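Local coordinates for RagA protein (Porphyromonas gingivalis, PDB 6SLN) that probably imports peptides or other nutrients across the outer membrane as a TonB-dependent receptor, a plugged transmembrane beta-barrel, at residues Thr149-Ala154 with Asn708-Asp713; Arg489-Tyr494 with Met546-Gly551; Ile712-Pro717 with Gln727-Met732. All coordinates share one frame; numbering follows the deposited sequence.

Contact 1: Thr149-Ala154 with Asn708-Asp713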
loop_
_atom_site.group_PDB
_atom_site.type_symbol
_atom_site.label_atom_id
_atom_site.label_comp_id
_atom_site.label_asym_id
_atom_site.label_seq_id
_atom_site.Cartn_x
_atom_site.Cartn_y
_atom_site.Cartn_z
ATOM N N THR A 149 -8.818 38.079 9.091
ATOM C CA THR A 149 -8.460 37.227 7.962
ATOM C C THR A 149 -7.638 38.063 6.999
ATOM O O THR A 149 -8.118 39.086 6.502
ATOM C CB THR A 149 -9.693 36.683 7.242
ATOM O OG1 THR A 149 -10.526 35.983 8.170
ATOM C CG2 THR A 149 -9.291 35.718 6.142
ATOM N N GLY A 150 -6.410 37.645 6.744
ATOM C CA GLY A 150 -5.597 38.453 5.863
ATOM C C GLY A 150 -5.761 38.179 4.384
ATOM O O GLY A 150 -5.090 38.831 3.576
ATOM N N SER A 151 -6.623 37.241 3.984
ATOM C CA SER A 151 -6.633 36.869 2.576
ATOM C C SER A 151 -7.922 36.143 2.240
ATOM O O SER A 151 -8.469 35.411 3.060
ATOM C CB SER A 151 -5.422 35.998 2.223
ATOM O OG SER A 151 -5.615 35.275 1.015
ATOM N N LEU A 152 -8.400 36.355 1.018
ATOM C CA LEU A 152 -9.566 35.643 0.512
ATOM C C LEU A 152 -9.223 34.271 -0.080
ATOM O O LEU A 152 -10.105 33.617 -0.646
ATOM C CB LEU A 152 -10.277 36.504 -0.536
ATOM C CG LEU A 152 -10.661 37.908 -0.098
ATOM C CD1 LEU A 152 -11.546 38.507 -1.159
ATOM C CD2 LEU A 152 -11.387 37.872 1.223
ATOM N N GLY A 153 -7.970 33.821 0.034
ATOM C CA GLY A 153 -7.550 32.550 -0.537
ATOM C C GLY A 153 -6.503 31.829 0.289
ATOM O O GLY A 153 -6.779 30.791 0.902
ATOM N N ALA A 154 -5.292 32.375 0.304
ATOM C CA ALA A 154 -4.230 31.848 1.146
ATOM C C ALA A 154 -4.720 31.707 2.582
ATOM O O ALA A 154 -5.487 32.534 3.081
ATOM C CB ALA A 154 -3.007 32.771 1.087
ATOM N N ASN A 708 -1.771 42.921 -0.264
ATOM C CA ASN A 708 -1.654 43.228 -1.685
ATOM C C ASN A 708 -1.038 42.040 -2.405
ATOM O O ASN A 708 -0.445 41.160 -1.780
ATOM C CB ASN A 708 -0.802 44.484 -1.928
ATOM C CG ASN A 708 -1.639 45.726 -2.101
ATOM O OD1 ASN A 708 -2.009 46.376 -1.127
ATOM N ND2 ASN A 708 -1.978 46.041 -3.348
ATOM N N ASP A 709 -1.143 42.049 -3.740
ATOM C CA ASP A 709 -0.854 40.866 -4.557
ATOM C C ASP A 709 -1.636 39.664 -4.025
ATOM O O ASP A 709 -1.137 38.535 -3.958
ATOM C CB ASP A 709 0.647 40.573 -4.614
ATOM C CG ASP A 709 1.412 41.602 -5.424
ATOM O OD1 ASP A 709 0.842 42.671 -5.666
ATOM O OD2 ASP A 709 2.573 41.350 -5.824
ATOM N N MET A 710 -2.890 39.924 -3.649
ATOM C CA MET A 710 -3.669 38.998 -2.842
ATOM C C MET A 710 -3.823 37.642 -3.527
ATOM O O MET A 710 -4.251 37.556 -4.684
ATOM C CB MET A 710 -5.036 39.618 -2.548
ATOM C CG MET A 710 -6.064 38.658 -1.979
ATOM S SD MET A 710 -7.242 39.496 -0.908
ATOM C CE MET A 710 -6.179 39.679 0.503
ATOM N N LEU A 711 -3.470 36.578 -2.808
ATOM C CA LEU A 711 -3.608 35.227 -3.351
ATOM C C LEU A 711 -5.068 34.838 -3.263
ATOM O O LEU A 711 -5.549 34.415 -2.213
ATOM C CB LEU A 711 -2.715 34.241 -2.606
ATOM C CG LEU A 711 -1.321 34.276 -3.217
ATOM C CD1 LEU A 711 -0.258 33.658 -2.318
ATOM C CD2 LEU A 711 -1.386 33.595 -4.587
ATOM N N ILE A 712 -5.795 35.017 -4.351
ATOM C CA ILE A 712 -7.185 34.598 -4.407
ATOM C C ILE A 712 -7.249 33.327 -5.230
ATOM O O ILE A 712 -6.677 33.251 -6.327
ATOM C CB ILE A 712 -8.093 35.690 -5.000
ATOM C CG1 ILE A 712 -8.104 36.944 -4.108
ATOM C CG2 ILE A 712 -9.505 35.133 -5.221
ATOM C CD1 ILE A 712 -9.297 37.909 -4.361
ATOM N N ASP A 713 -7.891 32.308 -4.671
ATOM C CA ASP A 713 -8.238 31.108 -5.423
ATOM C C ASP A 713 -9.422 31.526 -6.294
ATOM O O ASP A 713 -10.597 31.355 -5.945
ATOM C CB ASP A 713 -8.559 29.953 -4.477
ATOM C CG ASP A 713 -8.543 28.606 -5.162
ATOM O OD1 ASP A 713 -8.390 28.566 -6.397
ATOM O OD2 ASP A 713 -8.688 27.579 -4.466
HETATM O O HOH W 1 -10.657 31.946 -2.922
#
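The carbonyl oxygen of L711 is where the two segments grip each other. A154 N donates a hydrogen bond to L711 O at 3.3 Å, with an N-H...O angle of 150°. A CA-H...O contact reaches the same oxygen from G153, whose CA lies 3.2 Å from L711 O. This is a plug-to-barrel contact in the TonB-dependent receptor fold: a loop of the plug, between strands 143-146 and 159-162, leans on the end of barrel strand 696-715.

The loop is shaped by an ST turn. S151 carries its OG anti to the backbone N (chi1 161°), beside its own carbonyl carbon, and there it accepts from G153 N at 2.9 Å. S151 OG also hydrogen-bonds to E678 on the neighbouring barrel strand, and E678 binds L711 N as well, so E678 OE1 meets both the plug loop and the backbone of barrel strand 696-715.

Apolar groups close in around this polar centre. The M710 chain bends at its last torsion (chi3 -76°) and lays its CE against the G150-S151 backbone, with S151 CA 3.5 Å from M710 CE. Its SD lies 3.9 Å from L152 CG, and the two side chains pass at a slant; L152 then runs alongside I712, CD1 against CD1, both side chains pointing the same way. M732, at the start of barrel strand 732-746, touches both L152 and M710. Farther along, a water donates to L152 O and to D713 O, bridging the two backbones. Methyl meets methylene where A154 CB sits 4.0 Å from L711 CB.

Contact 2: Arg489-Tyr494 with Met546-Gly551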
loop_
_atom_site.group_PDB
_atom_site.type_symbol
_atom_site.label_atom_id
_atom_site.label_comp_id
_atom_site.label_asym_id
_atom_site.label_seq_id
_atom_site.Cartn_x
_atom_site.Cartn_y
_atom_site.Cartn_z
ATOM N N ARG A 489 -11.677 -4.589 2.421
ATOM C CA ARG A 489 -10.657 -4.133 3.343
ATOM C C ARG A 489 -9.786 -3.145 2.595
ATOM O O ARG A 489 -9.537 -3.326 1.401
ATOM C CB ARG A 489 -9.835 -5.309 3.853
ATOM C CG ARG A 489 -8.720 -4.901 4.775
ATOM C CD ARG A 489 -8.014 -6.103 5.341
ATOM N NE ARG A 489 -7.138 -5.746 6.447
ATOM C CZ ARG A 489 -6.492 -6.639 7.189
ATOM N NH1 ARG A 489 -6.637 -7.936 6.930
ATOM N NH2 ARG A 489 -5.697 -6.237 8.176
ATOM N N ARG A 490 -9.343 -2.097 3.290
ATOM C CA ARG A 490 -8.476 -1.082 2.698
ATOM C C ARG A 490 -7.366 -0.774 3.687
ATOM O O ARG A 490 -7.618 -0.620 4.886
ATOM C CB ARG A 490 -9.260 0.199 2.321
ATOM C CG ARG A 490 -8.402 1.453 2.056
ATOM C CD ARG A 490 -9.001 2.368 0.972
ATOM N NE ARG A 490 -10.421 2.636 1.161
ATOM C CZ ARG A 490 -10.943 3.303 2.196
ATOM N NH1 ARG A 490 -10.163 3.788 3.157
ATOM N NH2 ARG A 490 -12.262 3.479 2.282
ATOM N N GLU A 491 -6.137 -0.730 3.192
ATOM C CA GLU A 491 -4.979 -0.432 4.017
ATOM C C GLU A 491 -4.203 0.731 3.410
ATOM O O GLU A 491 -4.006 0.802 2.184
ATOM C CB GLU A 491 -4.065 -1.652 4.146
ATOM C CG GLU A 491 -4.759 -2.850 4.677
ATOM C CD GLU A 491 -4.779 -2.870 6.180
ATOM O OE1 GLU A 491 -3.928 -2.202 6.795
ATOM O OE2 GLU A 491 -5.646 -3.570 6.746
ATOM N N ARG A 492 -3.728 1.619 4.272
ATOM C CA ARG A 492 -3.098 2.838 3.811
ATOM C C ARG A 492 -1.841 3.091 4.609
ATOM O O ARG A 492 -1.764 2.767 5.802
ATOM C CB ARG A 492 -4.029 4.045 3.960
ATOM C CG ARG A 492 -4.906 4.278 2.764
ATOM C CD ARG A 492 -5.973 5.206 3.145
ATOM N NE ARG A 492 -6.937 5.394 2.071
ATOM C CZ ARG A 492 -8.090 6.027 2.245
ATOM N NH1 ARG A 492 -8.383 6.507 3.444
ATOM N NH2 ARG A 492 -8.934 6.180 1.234
ATOM N N ALA A 493 -0.874 3.727 3.951
ATOM C CA ALA A 493 0.378 4.095 4.593
ATOM C C ALA A 493 0.696 5.520 4.201
ATOM O O ALA A 493 0.804 5.819 3.010
ATOM C CB ALA A 493 1.510 3.152 4.181
ATOM N N TYR A 494 0.825 6.389 5.204
ATOM C CA TYR A 494 1.100 7.812 5.039
ATOM C C TYR A 494 2.486 8.095 5.583
ATOM O O TYR A 494 2.873 7.522 6.614
ATOM C CB TYR A 494 0.102 8.689 5.829
ATOM C CG TYR A 494 -1.378 8.567 5.503
ATOM C CD1 TYR A 494 -2.146 7.515 5.993
ATOM C CD2 TYR A 494 -2.020 9.549 4.759
ATOM C CE1 TYR A 494 -3.508 7.428 5.702
ATOM C CE2 TYR A 494 -3.372 9.472 4.473
ATOM C CZ TYR A 494 -4.110 8.413 4.938
ATOM O OH TYR A 494 -5.447 8.350 4.632
ATOM N N MET A 546 -8.914 -12.392 5.593
ATOM C CA MET A 546 -9.123 -11.028 5.125
ATOM C C MET A 546 -7.799 -10.296 4.852
ATOM O O MET A 546 -7.733 -9.065 4.943
ATOM C CB MET A 546 -9.982 -10.250 6.126
ATOM C CG MET A 546 -11.435 -10.645 6.107
ATOM S SD MET A 546 -12.483 -9.475 6.968
ATOM C CE MET A 546 -12.597 -8.195 5.727
ATOM N N LEU A 547 -6.736 -11.023 4.511
ATOM C CA LEU A 547 -5.545 -10.361 3.994
ATOM C C LEU A 547 -5.836 -9.780 2.607
ATOM O O LEU A 547 -6.594 -10.358 1.817
ATOM C CB LEU A 547 -4.370 -11.340 3.922
ATOM C CG LEU A 547 -3.840 -11.960 5.225
ATOM C CD1 LEU A 547 -2.625 -12.827 4.953
ATOM C CD2 LEU A 547 -3.523 -10.901 6.271
ATOM N N LEU A 548 -5.234 -8.625 2.311
ATOM C CA LEU A 548 -5.466 -8.003 1.015
ATOM C C LEU A 548 -5.176 -8.984 -0.113
ATOM O O LEU A 548 -5.896 -9.019 -1.116
ATOM C CB LEU A 548 -4.608 -6.739 0.870
ATOM C CG LEU A 548 -5.054 -5.561 1.749
ATOM C CD1 LEU A 548 -4.172 -4.345 1.603
ATOM C CD2 LEU A 548 -6.513 -5.209 1.475
ATOM N N SER A 549 -4.148 -9.818 0.052
ATOM C CA SER A 549 -3.777 -10.800 -0.961
ATOM C C SER A 549 -4.860 -11.817 -1.238
ATOM O O SER A 549 -4.728 -12.587 -2.196
ATOM C CB SER A 549 -2.537 -11.548 -0.523
ATOM O OG SER A 549 -2.636 -11.821 0.848
ATOM N N GLN A 550 -5.924 -11.837 -0.440
ATOM C CA GLN A 550 -6.897 -12.912 -0.499
ATOM C C GLN A 550 -8.211 -12.460 -1.089
ATOM O O GLN A 550 -9.215 -13.176 -0.962
ATOM C CB GLN A 550 -7.094 -13.505 0.895
ATOM C CG GLN A 550 -5.779 -14.008 1.498
ATOM C CD GLN A 550 -5.953 -14.704 2.832
ATOM O OE1 GLN A 550 -6.348 -14.093 3.841
ATOM N NE2 GLN A 550 -5.656 -15.995 2.846
ATOM N N GLY A 551 -8.227 -11.297 -1.734
ATOM C CA GLY A 551 -9.429 -10.840 -2.388
ATOM C C GLY A 551 -9.752 -11.616 -3.655
ATOM O O GLY A 551 -8.935 -12.357 -4.217
#
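The R489 guanidinium meets M546 edge-on. Its NH1 donates to M546 O at a doubtfully short 2.5 Å, with that oxygen nearly in the guanidinium plane but the nitrogen well above the carbonyl plane. CG anti to the backbone N (chi1 178°) and a chain extended from CG to NE carry the guanidinium out to M546 O. R489 NE makes a salt bridge with E491 OE2 at 2.7 Å, the oxygen somewhat tilted from the guanidinium plane and met on its anti side, while NH2 adds a weak bond to it. S472 also binds OE2 and R470 pairs with OE1, which should hold the carboxylate's rotation.

In the fold, this is the loop between barrel strands 515-540 and 561-580 folding back over strand 487-510, probably on the extracellular side. NH1 of R489 also pairs with an acidic side chain of another protein's chain, and H562 of the second subunit hydrogen-bonds L548 N.

L548 supplies the apolar half. Its CD1 lies 3.5 Å from E491 CG, and its CD2 rests 4.0 Å from R489 CG, the arginine and leucine side chains crossing at about a right angle. Beside this, Q550 OE1 accepts from L547 N at 3.2 Å, in the carbonyl plane on a lone pair.

Contact 3: Ile712-Pro717 with Gln727-Met732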
loop_
_atom_site.group_PDB
_atom_site.type_symbol
_atom_site.label_atom_id
_atom_site.label_comp_id
_atom_site.label_asym_id
_atom_site.label_seq_id
_atom_site.Cartn_x
_atom_site.Cartn_y
_atom_site.Cartn_z
ATOM N N ILE A 712 -5.795 35.017 -4.351
ATOM C CA ILE A 712 -7.185 34.598 -4.407
ATOM C C ILE A 712 -7.249 33.327 -5.230
ATOM O O ILE A 712 -6.677 33.251 -6.327
ATOM C CB ILE A 712 -8.093 35.690 -5.000
ATOM C CG1 ILE A 712 -8.104 36.944 -4.108
ATOM C CG2 ILE A 712 -9.505 35.133 -5.221
ATOM C CD1 ILE A 712 -9.297 37.909 -4.361
ATOM N N ASP A 713 -7.891 32.308 -4.671
ATOM C CA ASP A 713 -8.238 31.108 -5.423
ATOM C C ASP A 713 -9.422 31.526 -6.294
ATOM O O ASP A 713 -10.597 31.355 -5.945
ATOM C CB ASP A 713 -8.559 29.953 -4.477
ATOM C CG ASP A 713 -8.543 28.606 -5.162
ATOM O OD1 ASP A 713 -8.390 28.566 -6.397
ATOM O OD2 ASP A 713 -8.688 27.579 -4.466
ATOM N N VAL A 714 -9.095 32.125 -7.433
ATOM C CA VAL A 714 -10.102 32.865 -8.202
ATOM C C VAL A 714 -11.158 31.894 -8.719
ATOM O O VAL A 714 -10.809 30.854 -9.309
ATOM C CB VAL A 714 -9.441 33.634 -9.349
ATOM C CG1 VAL A 714 -10.482 34.029 -10.373
ATOM C CG2 VAL A 714 -8.703 34.879 -8.816
ATOM N N PRO A 715 -12.443 32.162 -8.480
ATOM C CA PRO A 715 -13.499 31.288 -9.014
ATOM C C PRO A 715 -13.570 31.406 -10.532
ATOM O O PRO A 715 -13.675 32.506 -11.078
ATOM C CB PRO A 715 -14.782 31.820 -8.343
ATOM C CG PRO A 715 -14.332 32.764 -7.239
ATOM C CD PRO A 715 -12.982 33.269 -7.670
ATOM N N MET A 716 -13.527 30.305 -11.194
ATOM C CA MET A 716 -13.579 30.593 -12.623
ATOM C C MET A 716 -14.994 30.424 -13.159
ATOM O O MET A 716 -15.758 29.596 -12.652
ATOM C CB MET A 716 -12.637 29.670 -13.404
ATOM C CG MET A 716 -11.254 29.513 -12.782
ATOM S SD MET A 716 -10.088 30.618 -13.583
ATOM C CE MET A 716 -10.182 29.959 -15.243
ATOM N N PRO A 717 -15.378 31.217 -14.160
ATOM C CA PRO A 717 -16.610 30.921 -14.898
ATOM C C PRO A 717 -16.541 29.529 -15.496
ATOM O O PRO A 717 -15.510 29.118 -16.027
ATOM C CB PRO A 717 -16.650 31.993 -15.995
ATOM C CG PRO A 717 -15.340 32.713 -15.928
ATOM C CD PRO A 717 -14.797 32.515 -14.555
ATOM N N GLN A 727 -4.447 33.234 -8.362
ATOM C CA GLN A 727 -3.960 34.434 -9.027
ATOM C C GLN A 727 -3.616 35.477 -7.965
ATOM O O GLN A 727 -4.231 35.521 -6.898
ATOM C CB GLN A 727 -5.000 35.005 -10.009
ATOM C CG GLN A 727 -4.998 34.352 -11.397
ATOM C CD GLN A 727 -6.343 34.445 -12.102
ATOM O OE1 GLN A 727 -7.285 35.001 -11.566
ATOM N NE2 GLN A 727 -6.434 33.895 -13.302
ATOM N N ASN A 728 -2.623 36.314 -8.260
ATOM C CA ASN A 728 -2.322 37.472 -7.421
ATOM C C ASN A 728 -3.256 38.590 -7.860
ATOM O O ASN A 728 -3.060 39.216 -8.904
ATOM C CB ASN A 728 -0.860 37.866 -7.545
ATOM C CG ASN A 728 0.063 36.759 -7.117
ATOM O OD1 ASN A 728 0.520 35.971 -7.948
ATOM N ND2 ASN A 728 0.324 36.670 -5.812
ATOM N N VAL A 729 -4.285 38.838 -7.063
ATOM C CA VAL A 729 -5.438 39.564 -7.564
ATOM C C VAL A 729 -6.225 40.183 -6.407
ATOM O O VAL A 729 -6.450 39.545 -5.372
ATOM C CB VAL A 729 -6.301 38.617 -8.421
ATOM C CG1 VAL A 729 -7.731 39.047 -8.392
ATOM C CG2 VAL A 729 -5.788 38.595 -9.859
ATOM N N GLY A 730 -6.616 41.448 -6.554
ATOM C CA GLY A 730 -7.394 42.096 -5.535
ATOM C C GLY A 730 -6.578 42.492 -4.320
ATOM O O GLY A 730 -5.352 42.384 -4.287
ATOM N N SER A 731 -7.288 42.987 -3.306
ATOM C CA SER A 731 -6.629 43.387 -2.066
ATOM C C SER A 731 -7.669 43.619 -0.976
ATOM O O SER A 731 -8.828 43.936 -1.253
ATOM C CB SER A 731 -5.774 44.645 -2.259
ATOM O OG SER A 731 -6.547 45.681 -2.819
ATOM N N MET A 732 -7.225 43.447 0.261
ATOM C CA MET A 732 -8.006 43.630 1.470
ATOM C C MET A 732 -7.284 44.605 2.381
ATOM O O MET A 732 -6.281 45.217 2.008
ATOM C CB MET A 732 -8.211 42.327 2.242
ATOM C CG MET A 732 -9.051 41.277 1.594
ATOM S SD MET A 732 -8.832 39.787 2.575
ATOM C CE MET A 732 -9.748 40.283 4.048
#
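Two backbone hydrogen bonds tie I712 to Q727. I712 N donates to Q727 O at 3.0 Å, and Q727 N returns the bond to I712 O at the same length of 3.0 Å, with an N-H...O angle of 147°. The two residues thus form an antiparallel hydrogen-bonded pair, and their side chains leave the strands on the same face. Beyond it, D713 is the centre of an inverse gamma turn, and its OD1 is taken by the hydroxyl of S724.

Strand 696-715 and strand 724-728 make a beta hairpin here, part of the barrel wall and probably at its extracellular end. Further backbone bonds, V714 with Q725 and M716 with F723, carry the pairing toward the hairpin's turn. M716 O also accepts from a basic side chain of another protein's chain.

On the face shared by I712 and Q727, the glutamine chain is extended beyond CG and crosses V714 obliquely. The packing rests on V714 CG2, 3.9 Å from Q727 CB; the approach of Q727 OE1 to the same methyl is short and uncertain. V714 has CG1 anti to the backbone N (chi1 162°), a rotation that turns CG2 toward Q727 and V729. V729 also packs here, its CG1 4.3 Å from V714 CG2 and 4.5 Å from I712 CD1. The V729 backbone comes in too, with its carbonyl oxygen beside I712 CG1. From a loop, F771 touches V714 and F770 touches V729 and P715.

Contacts 1 and 3 are neighbours, their centres 7 Å apart, and share I712 and D713 on strand 696-715: the strand pairs with strand 724-728 within the barrel wall and meets the plug loop near its end. M710 O and V729 N, probably hydrogen-bonded, join the two directly. Contact 2 lies on another part of the barrel, its centre 41 and 42 Å from those of contacts 1 and 3. Contacts 1 and 2 are buried, contact 3 only partly. Chemistry follows place: backbone pairing in the hairpin, backbone bonds, a serine and a bridging water where plug meets barrel, and a charged network in contact 2. The second subunit comes in at contact 2, while another protein's chain reaches contacts 2 and 3.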